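Local coordinates for protein putative peptidyl-arginine deiminase (Chlorobium tepidum, PDB 1XKN) that probably hydrolyses guanidino groups as a deiminase of the Porphyromonas-type peptidyl-arginine deiminase family, with agmatine or protein arginine as the likely substrate, at residues A[10-15]-A[289-294]; A[14-19]-A[342-347]; A[203-208]-A[251-256]. One frame throughout, in Å; residues are numbered along the deposited sequence.

Interaction 1 (A[10-15]-A[289-294]); sequences PEWAPH and FYIANT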
loop_
_atom_site.group_PDB
_atom_site.type_symbol
_atom_site.label_atom_id
_atom_site.label_comp_id
_atom_site.label_asym_id
_atom_site.label_seq_id
_atom_site.Cartn_x
_atom_site.Cartn_y
_atom_site.Cartn_z
ATOM N N PRO A 10 -4.838 -4.779 -10.251
ATOM C CA PRO A 10 -3.782 -3.801 -9.993
ATOM C C PRO A 10 -4.417 -2.643 -9.225
ATOM O O PRO A 10 -5.640 -2.493 -9.219
ATOM C CB PRO A 10 -3.325 -3.406 -11.395
ATOM C CG PRO A 10 -4.589 -3.503 -12.186
ATOM C CD PRO A 10 -5.224 -4.780 -11.672
ATOM N N GLU A 11 -3.594 -1.829 -8.578
ATOM C CA GLU A 11 -4.106 -0.726 -7.785
ATOM C C GLU A 11 -4.879 0.315 -8.591
ATOM O O GLU A 11 -5.720 1.024 -8.042
ATOM C CB GLU A 11 -2.953 -0.061 -7.037
ATOM C CG GLU A 11 -3.381 0.878 -5.936
ATOM C CD GLU A 11 -2.229 1.228 -5.023
ATOM O OE1 GLU A 11 -1.695 0.302 -4.379
ATOM O OE2 GLU A 11 -1.856 2.418 -4.957
ATOM N N TRP A 12 -4.601 0.409 -9.888
ATOM C CA TRP A 12 -5.289 1.382 -10.727
ATOM C C TRP A 12 -6.621 0.874 -11.284
ATOM O O TRP A 12 -7.320 1.612 -11.977
ATOM C CB TRP A 12 -4.385 1.837 -11.879
ATOM C CG TRP A 12 -3.965 0.733 -12.794
ATOM C CD1 TRP A 12 -4.709 0.153 -13.781
ATOM C CD2 TRP A 12 -2.708 0.055 -12.787
ATOM N NE1 TRP A 12 -3.991 -0.848 -14.391
ATOM C CE2 TRP A 12 -2.757 -0.927 -13.800
ATOM C CE3 TRP A 12 -1.538 0.182 -12.021
ATOM C CZ2 TRP A 12 -1.684 -1.780 -14.067
ATOM C CZ3 TRP A 12 -0.472 -0.669 -12.288
ATOM C CH2 TRP A 12 -0.554 -1.633 -13.303
ATOM N N ALA A 13 -6.973 -0.375 -10.991
ATOM C CA ALA A 13 -8.243 -0.919 -11.456
ATOM C C ALA A 13 -9.343 -0.228 -10.654
ATOM O O ALA A 13 -9.094 0.278 -9.566
ATOM C CB ALA A 13 -8.290 -2.432 -11.229
ATOM N N PRO A 14 -10.579 -0.195 -11.183
ATOM C CA PRO A 14 -11.697 0.452 -10.481
ATOM C C PRO A 14 -11.885 -0.041 -9.045
ATOM O O PRO A 14 -11.840 -1.244 -8.786
ATOM C CB PRO A 14 -12.895 0.116 -11.366
ATOM C CG PRO A 14 -12.290 0.090 -12.735
ATOM C CD PRO A 14 -11.010 -0.689 -12.503
ATOM N N HIS A 15 -12.100 0.891 -8.120
ATOM C CA HIS A 15 -12.296 0.548 -6.714
ATOM C C HIS A 15 -13.735 0.677 -6.255
ATOM O O HIS A 15 -14.472 1.560 -6.703
ATOM C CB HIS A 15 -11.491 1.470 -5.800
ATOM C CG HIS A 15 -10.017 1.418 -6.008
ATOM N ND1 HIS A 15 -9.170 2.366 -5.476
ATOM C CD2 HIS A 15 -9.233 0.543 -6.680
ATOM C CE1 HIS A 15 -7.926 2.078 -5.814
ATOM N NE2 HIS A 15 -7.936 0.977 -6.543
ATOM N N PHE A 289 2.848 6.450 -2.812
ATOM C CA PHE A 289 1.622 7.130 -3.216
ATOM C C PHE A 289 0.498 6.102 -3.316
ATOM O O PHE A 289 0.745 4.896 -3.316
ATOM C CB PHE A 289 1.814 7.819 -4.578
ATOM C CG PHE A 289 2.142 6.872 -5.713
ATOM C CD1 PHE A 289 1.138 6.149 -6.355
ATOM C CD2 PHE A 289 3.459 6.699 -6.132
ATOM C CE1 PHE A 289 1.443 5.271 -7.399
ATOM C CE2 PHE A 289 3.776 5.826 -7.173
ATOM C CZ PHE A 289 2.766 5.107 -7.809
ATOM N N TYR A 290 -0.741 6.578 -3.389
ATOM C CA TYR A 290 -1.879 5.678 -3.510
ATOM C C TYR A 290 -2.722 6.068 -4.715
ATOM O O TYR A 290 -3.047 7.245 -4.901
ATOM C CB TYR A 290 -2.746 5.726 -2.247
ATOM C CG TYR A 290 -4.001 4.885 -2.352
ATOM C CD1 TYR A 290 -3.926 3.498 -2.507
ATOM C CD2 TYR A 290 -5.264 5.471 -2.296
ATOM C CE1 TYR A 290 -5.077 2.717 -2.601
ATOM C CE2 TYR A 290 -6.427 4.698 -2.391
ATOM C CZ TYR A 290 -6.324 3.327 -2.540
ATOM O OH TYR A 290 -7.469 2.569 -2.627
ATOM N N ILE A 291 -3.072 5.082 -5.536
ATOM C CA ILE A 291 -3.895 5.331 -6.713
ATOM C C ILE A 291 -5.358 5.094 -6.342
ATOM O O ILE A 291 -5.720 3.993 -5.933
ATOM C CB ILE A 291 -3.543 4.367 -7.873
ATOM C CG1 ILE A 291 -2.051 4.450 -8.204
ATOM C CG2 ILE A 291 -4.376 4.720 -9.105
ATOM C CD1 ILE A 291 -1.550 3.253 -9.011
ATOM N N ALA A 292 -6.186 6.130 -6.459
ATOM C CA ALA A 292 -7.617 6.020 -6.174
ATOM C C ALA A 292 -8.345 6.129 -7.513
ATOM O O ALA A 292 -7.702 6.295 -8.547
ATOM C CB ALA A 292 -8.057 7.137 -5.233
ATOM N N ASN A 293 -9.673 6.052 -7.507
ATOM C CA ASN A 293 -10.419 6.127 -8.760
ATOM C C ASN A 293 -10.245 7.426 -9.540
ATOM O O ASN A 293 -9.962 7.401 -10.735
ATOM C CB ASN A 293 -11.915 5.886 -8.514
ATOM C CG ASN A 293 -12.231 4.445 -8.168
ATOM O OD1 ASN A 293 -11.366 3.567 -8.236
ATOM N ND2 ASN A 293 -13.483 4.188 -7.803
ATOM N N THR A 294 -10.400 8.563 -8.869
ATOM C CA THR A 294 -10.289 9.849 -9.556
ATOM C C THR A 294 -9.065 10.672 -9.186
ATOM O O THR A 294 -8.825 11.731 -9.770
ATOM C CB THR A 294 -11.517 10.727 -9.280
ATOM O OG1 THR A 294 -11.522 11.114 -7.902
ATOM C CG2 THR A 294 -12.787 9.968 -9.588
HETATM O O HOH W 1 -8.854 3.111 -9.411
#
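E11, inside the type I turn P10 to A13, and H15, where the chain leads into strand 17-19, meet the edge strand 290-291 and N293, joining two sheets of the alpha/beta fold of the guanidino-group-modifying (pentein) family through side chains. The carboxylate of E11 reaches the strand backbone: OE2 takes the amide I291 N at 3.0 Å on its anti lone pair, nearly straight (171°). A glutamate suits the place, since its extended chain carries the carboxylate from the turn to the strand. R223 forms a salt bridge with the same oxygen, and H338 binds OE1, so the buried carboxylate is held at both oxygens.

Two more hydrogen bonds form a ring between the amide of N293 and the backbone of H15. N293 OD1 accepts from H15 N at 2.8 Å, in the carbonyl plane and on a lone pair, while N293 ND2 gives one of its protons to H15 O at 3.0 Å. An asparagine fits because its side chain offers an acceptor and a donor side by side, matching the N-H and C=O of H15. H15 NE2 donates to E11 O at 2.7 Å, an atom of the preceding turn, and E51 binds ND1. Water 1 sits over one face of the H15 imidazole and lies 2.8 Å from both A13 O and N293 OD1.

Apolar and aromatic packing fills in the rest. I291 CG2 rests against W12 CB at 4.0 Å, and I291 CD1 lies at the edge of the W12 indole. The rings of H15 and Y290 are near parallel but slid apart; the phenol oxygen of Y290 is bonded to T18. At its ring edge H15 CE1 comes to 2.9 Å from I291 O, a buried oxygen with no hydrogen-bond partner in the model.

Interaction 2 (A[14-19]-A[342-347]); sequences PHASTW and HEEPAM
With CG anti to the backbone N (chi1 170°) and the chain extended beyond it, E344 lays its carboxylate along the face of the sheet that also carries S17 and W19. S17 turns OG between its backbone N and carbonyl carbon (chi1 79°), which puts the hydroxyl 2.8 Å from E344 OE2. N54 is also within reach of that hydroxyl, so where its proton goes is not settled. W19 NE1 gives OE2 a weak bond of 3.4 Å from the indole edge, and Q144 adds another donor. K113 forms a salt bridge with OE1. A glutamate suits this place because its two oxygens can collect several donors at once.

The backbones that carry these groups, strands 17-19 and 342-345, pair antiparallel, the latter forming an edge of its sheet. E344 N donates to S17 O at 2.9 Å, and W19 N to H342 O at 2.8 Å. Then the register slips: A16 N and S17 N both face E344 O, the definition of a classic beta bulge. The A16 bond is short, 2.7 Å, and nearly along the C=O axis, whereas that from S17 is weak. Past the bulge A346 N donates to P14 O at 3.0 Å, and water 2 links P14 O to A346 O. The small methyls of A16 and A346 meet where the chains close together.

On the face that carries T18 and E343, E343 CB lies over one face of the H15 ring, 3.5 Å from its centroid, a CH-pi contact. The E343 chain bends away at chi2, and its carboxylate reaches R96 in a salt bridge. K113 and the donors on OE2 would probably keep E344 ionised, so salt bridges to residues outside the pair accompany the backbone bonds.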
loop_
_atom_site.group_PDB
_atom_site.type_symbol
_atom_site.label_atom_id
_atom_site.label_comp_id
_atom_site.label_asym_id
_atom_site.label_seq_id
_atom_site.Cartn_x
_atom_site.Cartn_y
_atom_site.Cartn_z
ATOM N N PRO A 14 -10.579 -0.195 -11.183
ATOM C CA PRO A 14 -11.697 0.452 -10.481
ATOM C C PRO A 14 -11.885 -0.041 -9.045
ATOM O O PRO A 14 -11.840 -1.244 -8.786
ATOM C CB PRO A 14 -12.895 0.116 -11.366
ATOM C CG PRO A 14 -12.290 0.090 -12.735
ATOM C CD PRO A 14 -11.010 -0.689 -12.503
ATOM N N HIS A 15 -12.100 0.891 -8.120
ATOM C CA HIS A 15 -12.296 0.548 -6.714
ATOM C C HIS A 15 -13.735 0.677 -6.255
ATOM O O HIS A 15 -14.472 1.560 -6.703
ATOM C CB HIS A 15 -11.491 1.470 -5.800
ATOM C CG HIS A 15 -10.017 1.418 -6.008
ATOM N ND1 HIS A 15 -9.170 2.366 -5.476
ATOM C CD2 HIS A 15 -9.233 0.543 -6.680
ATOM C CE1 HIS A 15 -7.926 2.078 -5.814
ATOM N NE2 HIS A 15 -7.936 0.977 -6.543
ATOM N N ALA A 16 -14.117 -0.197 -5.334
ATOM C CA ALA A 16 -15.437 -0.146 -4.737
ATOM C C ALA A 16 -15.264 0.814 -3.563
ATOM O O ALA A 16 -16.177 1.563 -3.212
ATOM C CB ALA A 16 -15.852 -1.528 -4.235
ATOM N N SER A 17 -14.075 0.784 -2.963
ATOM C CA SER A 17 -13.757 1.644 -1.822
ATOM C C SER A 17 -12.267 1.603 -1.513
ATOM O O SER A 17 -11.495 0.918 -2.183
ATOM C CB SER A 17 -14.489 1.151 -0.572
ATOM O OG SER A 17 -13.811 0.029 -0.011
ATOM N N THR A 18 -11.882 2.357 -0.488
ATOM C CA THR A 18 -10.514 2.366 0.014
ATOM C C THR A 18 -10.669 2.175 1.514
ATOM O O THR A 18 -11.549 2.777 2.135
ATOM C CB THR A 18 -9.782 3.701 -0.215
ATOM O OG1 THR A 18 -9.570 3.907 -1.618
ATOM C CG2 THR A 18 -8.421 3.681 0.493
ATOM N N TRP A 19 -9.828 1.321 2.084
ATOM C CA TRP A 19 -9.863 1.059 3.514
ATOM C C TRP A 19 -8.757 1.775 4.270
ATOM O O TRP A 19 -7.652 1.958 3.759
ATOM C CB TRP A 19 -9.750 -0.438 3.793
ATOM C CG TRP A 19 -11.019 -1.170 3.545
ATOM C CD1 TRP A 19 -11.513 -1.571 2.341
ATOM C CD2 TRP A 19 -12.001 -1.529 4.525
ATOM N NE1 TRP A 19 -12.749 -2.154 2.507
ATOM C CE2 TRP A 19 -13.071 -2.140 3.839
ATOM C CE3 TRP A 19 -12.083 -1.385 5.917
ATOM C CZ2 TRP A 19 -14.210 -2.612 4.496
ATOM C CZ3 TRP A 19 -13.218 -1.855 6.573
ATOM C CH2 TRP A 19 -14.267 -2.460 5.857
ATOM N N HIS A 342 -5.608 0.688 1.663
ATOM C CA HIS A 342 -5.739 -0.574 0.959
ATOM C C HIS A 342 -7.007 -0.500 0.154
ATOM O O HIS A 342 -8.103 -0.317 0.687
ATOM C CB HIS A 342 -5.776 -1.805 1.862
ATOM C CG HIS A 342 -5.325 -3.047 1.159
ATOM N ND1 HIS A 342 -5.933 -3.516 0.013
ATOM C CD2 HIS A 342 -4.257 -3.850 1.375
ATOM C CE1 HIS A 342 -5.253 -4.551 -0.450
ATOM N NE2 HIS A 342 -4.231 -4.772 0.357
ATOM N N GLU A 343 -6.846 -0.622 -1.151
ATOM C CA GLU A 343 -7.980 -0.555 -2.034
ATOM C C GLU A 343 -8.852 -1.792 -1.937
ATOM O O GLU A 343 -8.424 -2.850 -1.469
ATOM C CB GLU A 343 -7.507 -0.386 -3.484
ATOM C CG GLU A 343 -6.821 -1.618 -4.091
ATOM C CD GLU A 343 -5.357 -1.763 -3.705
ATOM O OE1 GLU A 343 -4.865 -0.994 -2.852
ATOM O OE2 GLU A 343 -4.687 -2.663 -4.258
ATOM N N GLU A 344 -10.097 -1.625 -2.356
ATOM C CA GLU A 344 -11.040 -2.724 -2.433
ATOM C C GLU A 344 -11.450 -2.674 -3.894
ATOM O O GLU A 344 -12.189 -1.782 -4.302
ATOM C CB GLU A 344 -12.285 -2.516 -1.572
ATOM C CG GLU A 344 -13.335 -3.591 -1.886
ATOM C CD GLU A 344 -14.645 -3.438 -1.138
ATOM O OE1 GLU A 344 -15.585 -4.202 -1.452
ATOM O OE2 GLU A 344 -14.739 -2.571 -0.245
ATOM N N PRO A 345 -10.945 -3.602 -4.711
ATOM C CA PRO A 345 -11.328 -3.575 -6.125
ATOM C C PRO A 345 -12.813 -3.880 -6.322
ATOM O O PRO A 345 -13.411 -4.613 -5.535
ATOM C CB PRO A 345 -10.423 -4.638 -6.749
ATOM C CG PRO A 345 -10.172 -5.591 -5.599
ATOM C CD PRO A 345 -9.933 -4.641 -4.457
ATOM N N ALA A 346 -13.405 -3.301 -7.362
ATOM C CA ALA A 346 -14.817 -3.522 -7.675
ATOM C C ALA A 346 -14.946 -4.628 -8.716
ATOM O O ALA A 346 -14.517 -4.457 -9.857
ATOM C CB ALA A 346 -15.440 -2.232 -8.215
HETATM N N MSE A 347 -15.538 -5.756 -8.339
HETATM C CA MSE A 347 -15.695 -6.850 -9.292
HETATM C C MSE A 347 -17.043 -6.791 -9.989
HETATM O O MSE A 347 -18.092 -6.842 -9.342
HETATM C CB MSE A 347 -15.564 -8.212 -8.605
HETATM C CG MSE A 347 -15.631 -9.382 -9.583
HETATM SE SE MSE A 347 -16.069 -11.060 -8.736
HETATM C CE MSE A 347 -17.980 -10.773 -8.553
HETATM O O HOH W 2 -11.933 -3.541 -10.414
#

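Interaction 3 (A[203-208]-A[251-256]); sequences LWLGDG and ELLKTM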
loop_
_atom_site.group_PDB
_atom_site.type_symbol
_atom_site.label_atom_id
_atom_site.label_comp_id
_atom_site.label_asym_id
_atom_site.label_seq_id
_atom_site.Cartn_x
_atom_site.Cartn_y
_atom_site.Cartn_z
ATOM N N LEU A 203 9.330 -10.585 -9.930
ATOM C CA LEU A 203 10.503 -9.767 -10.210
ATOM C C LEU A 203 11.117 -9.344 -8.883
ATOM O O LEU A 203 10.544 -8.531 -8.153
ATOM C CB LEU A 203 10.090 -8.531 -11.013
ATOM C CG LEU A 203 9.380 -8.770 -12.348
ATOM C CD1 LEU A 203 8.855 -7.451 -12.884
ATOM C CD2 LEU A 203 10.340 -9.412 -13.341
ATOM N N TRP A 204 12.287 -9.890 -8.576
ATOM C CA TRP A 204 12.955 -9.585 -7.317
ATOM C C TRP A 204 13.962 -8.447 -7.345
ATOM O O TRP A 204 15.043 -8.581 -7.921
ATOM C CB TRP A 204 13.668 -10.829 -6.779
ATOM C CG TRP A 204 12.772 -11.968 -6.441
ATOM C CD1 TRP A 204 12.287 -12.917 -7.293
ATOM C CD2 TRP A 204 12.276 -12.301 -5.140
ATOM N NE1 TRP A 204 11.520 -13.829 -6.598
ATOM C CE2 TRP A 204 11.495 -13.469 -5.276
ATOM C CE3 TRP A 204 12.414 -11.722 -3.870
ATOM C CZ2 TRP A 204 10.858 -14.074 -4.190
ATOM C CZ3 TRP A 204 11.778 -12.324 -2.788
ATOM C CH2 TRP A 204 11.007 -13.488 -2.958
ATOM N N LEU A 205 13.611 -7.332 -6.712
ATOM C CA LEU A 205 14.525 -6.197 -6.620
ATOM C C LEU A 205 15.405 -6.460 -5.401
ATOM O O LEU A 205 15.222 -7.466 -4.712
ATOM C CB LEU A 205 13.757 -4.886 -6.447
ATOM C CG LEU A 205 12.883 -4.484 -7.641
ATOM C CD1 LEU A 205 12.159 -3.179 -7.325
ATOM C CD2 LEU A 205 13.756 -4.320 -8.879
ATOM N N GLY A 206 16.339 -5.558 -5.122
ATOM C CA GLY A 206 17.244 -5.770 -4.006
ATOM C C GLY A 206 16.921 -5.152 -2.661
ATOM O O GLY A 206 15.969 -5.549 -1.986
ATOM N N ASP A 207 17.743 -4.186 -2.261
ATOM C CA ASP A 207 17.578 -3.503 -0.983
ATOM C C ASP A 207 16.612 -2.331 -1.090
ATOM O O ASP A 207 16.308 -1.861 -2.186
ATOM C CB ASP A 207 18.934 -2.992 -0.487
ATOM C CG ASP A 207 19.868 -4.116 -0.074
ATOM O OD1 ASP A 207 21.086 -3.865 0.022
ATOM O OD2 ASP A 207 19.384 -5.240 0.168
ATOM N N GLY A 208 16.139 -1.869 0.062
ATOM C CA GLY A 208 15.218 -0.746 0.103
ATOM C C GLY A 208 15.926 0.544 0.478
ATOM O O GLY A 208 17.142 0.657 0.306
ATOM N N GLU A 251 19.134 -0.034 -12.424
ATOM C CA GLU A 251 19.833 -0.778 -13.461
ATOM C C GLU A 251 19.241 -2.177 -13.604
ATOM O O GLU A 251 19.140 -2.705 -14.711
ATOM C CB GLU A 251 21.330 -0.857 -13.150
ATOM C CG GLU A 251 22.067 0.475 -13.299
ATOM C CD GLU A 251 21.861 1.112 -14.665
ATOM O OE1 GLU A 251 21.846 0.377 -15.676
ATOM O OE2 GLU A 251 21.731 2.355 -14.736
ATOM N N LEU A 252 18.836 -2.772 -12.485
ATOM C CA LEU A 252 18.236 -4.101 -12.526
ATOM C C LEU A 252 16.926 -4.038 -13.309
ATOM O O LEU A 252 16.669 -4.872 -14.179
ATOM C CB LEU A 252 17.973 -4.615 -11.109
ATOM C CG LEU A 252 17.342 -6.006 -10.981
ATOM C CD1 LEU A 252 18.203 -7.047 -11.690
ATOM C CD2 LEU A 252 17.192 -6.356 -9.512
ATOM N N LEU A 253 16.095 -3.044 -13.008
ATOM C CA LEU A 253 14.824 -2.890 -13.708
ATOM C C LEU A 253 15.013 -2.718 -15.207
ATOM O O LEU A 253 14.169 -3.140 -15.999
ATOM C CB LEU A 253 14.052 -1.690 -13.152
ATOM C CG LEU A 253 13.214 -1.987 -11.909
ATOM C CD1 LEU A 253 12.788 -0.689 -11.252
ATOM C CD2 LEU A 253 11.997 -2.818 -12.305
ATOM N N LYS A 254 16.120 -2.096 -15.599
ATOM C CA LYS A 254 16.388 -1.872 -17.014
ATOM C C LYS A 254 16.729 -3.162 -17.764
ATOM O O LYS A 254 16.865 -3.151 -18.986
ATOM C CB LYS A 254 17.512 -0.843 -17.179
ATOM C CG LYS A 254 17.104 0.579 -16.791
ATOM C CD LYS A 254 16.158 1.198 -17.814
ATOM C CE LYS A 254 16.884 1.529 -19.111
ATOM N NZ LYS A 254 17.926 2.579 -18.909
ATOM N N THR A 255 16.859 -4.267 -17.032
ATOM C CA THR A 255 17.160 -5.561 -17.644
ATOM C C THR A 255 15.974 -6.515 -17.497
ATOM O O THR A 255 15.986 -7.619 -18.043
ATOM C CB THR A 255 18.384 -6.248 -16.999
ATOM O OG1 THR A 255 18.044 -6.703 -15.684
ATOM C CG2 THR A 255 19.559 -5.279 -16.908
HETATM N N MSE A 256 14.957 -6.093 -16.748
HETATM C CA MSE A 256 13.776 -6.925 -16.524
HETATM C C MSE A 256 12.765 -6.795 -17.655
HETATM O O MSE A 256 12.627 -5.734 -18.268
HETATM C CB MSE A 256 13.122 -6.562 -15.192
HETATM C CG MSE A 256 14.004 -6.850 -13.997
HETATM SE SE MSE A 256 13.198 -6.294 -12.341
HETATM C CE MSE A 256 13.821 -7.741 -11.218
#
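Strand 201-205, the outermost strand of a three-stranded mixed sheet, packs here against the C-terminal end of helix 243-253 and the type I turn from L253 to M256 that follows it. The contact is strand-to-helix packing made of aliphatic side chains. M256, a selenomethionine, is the largest contributor: its chain bends at chi3 (143°), bringing CE against the strand, 3.8 Å from L203 CB and 3.6 Å from W204 O. Its selenium lies 4.0 Å from L205 CD2. A long, flexible, unbranched side chain suits this place, because it can follow the strand from L203 to L205.

L205 points its CD2 branch into the group formed by the helix end. That one methyl meets L253 CG at 3.9 Å and L252 CD2 at 4.0 Å, besides the selenium of M256, so three residues touch it. L252 has CG anti to the backbone N (chi1 180°), which sends CD2 across to the strand, 3.5 Å from W204 O. L253 comes in obliquely and also packs on V230 and I232 of strand 229-233. The W204 side chain leaves on the other side of its strand; its indole NE1 binds E190 and its ring makes a cation-pi contact with K186.

The turn after L252 is held by its own polar atoms. L252 O accepts both from T255 N and from T255 OG1, the hydroxyl at 2.7 Å on a lone pair in the carbonyl plane. A threonine fits there because its hydroxyl can fold back to L252 O as a second donor beside its own N-H, while M256 N bonds to L253 O. Between these two segments the contact is van der Waals packing, resting on branch shape and the reach of M256; a directional bond comes from N249, earlier in the helix, whose OD1 accepts from G206 N.

In the fold
Interactions 1 and 2 share P14 and H15 and touch each other, their centres about 8 Å apart. Both are buried and polar, but 14-19 with 342-347 is strand pairing within one sheet, whereas 10-15 with 289-294 joins a loop to strand 290-291 of another sheet, and to the residues after it, through side chains. Interaction 3 is only partly buried and is packed without hydrogen bonds between its segments. Its centre lies about 24 Å from that of interaction 1 and about 28 Å from that of interaction 2, and in sequence it is nested inside the loops both close.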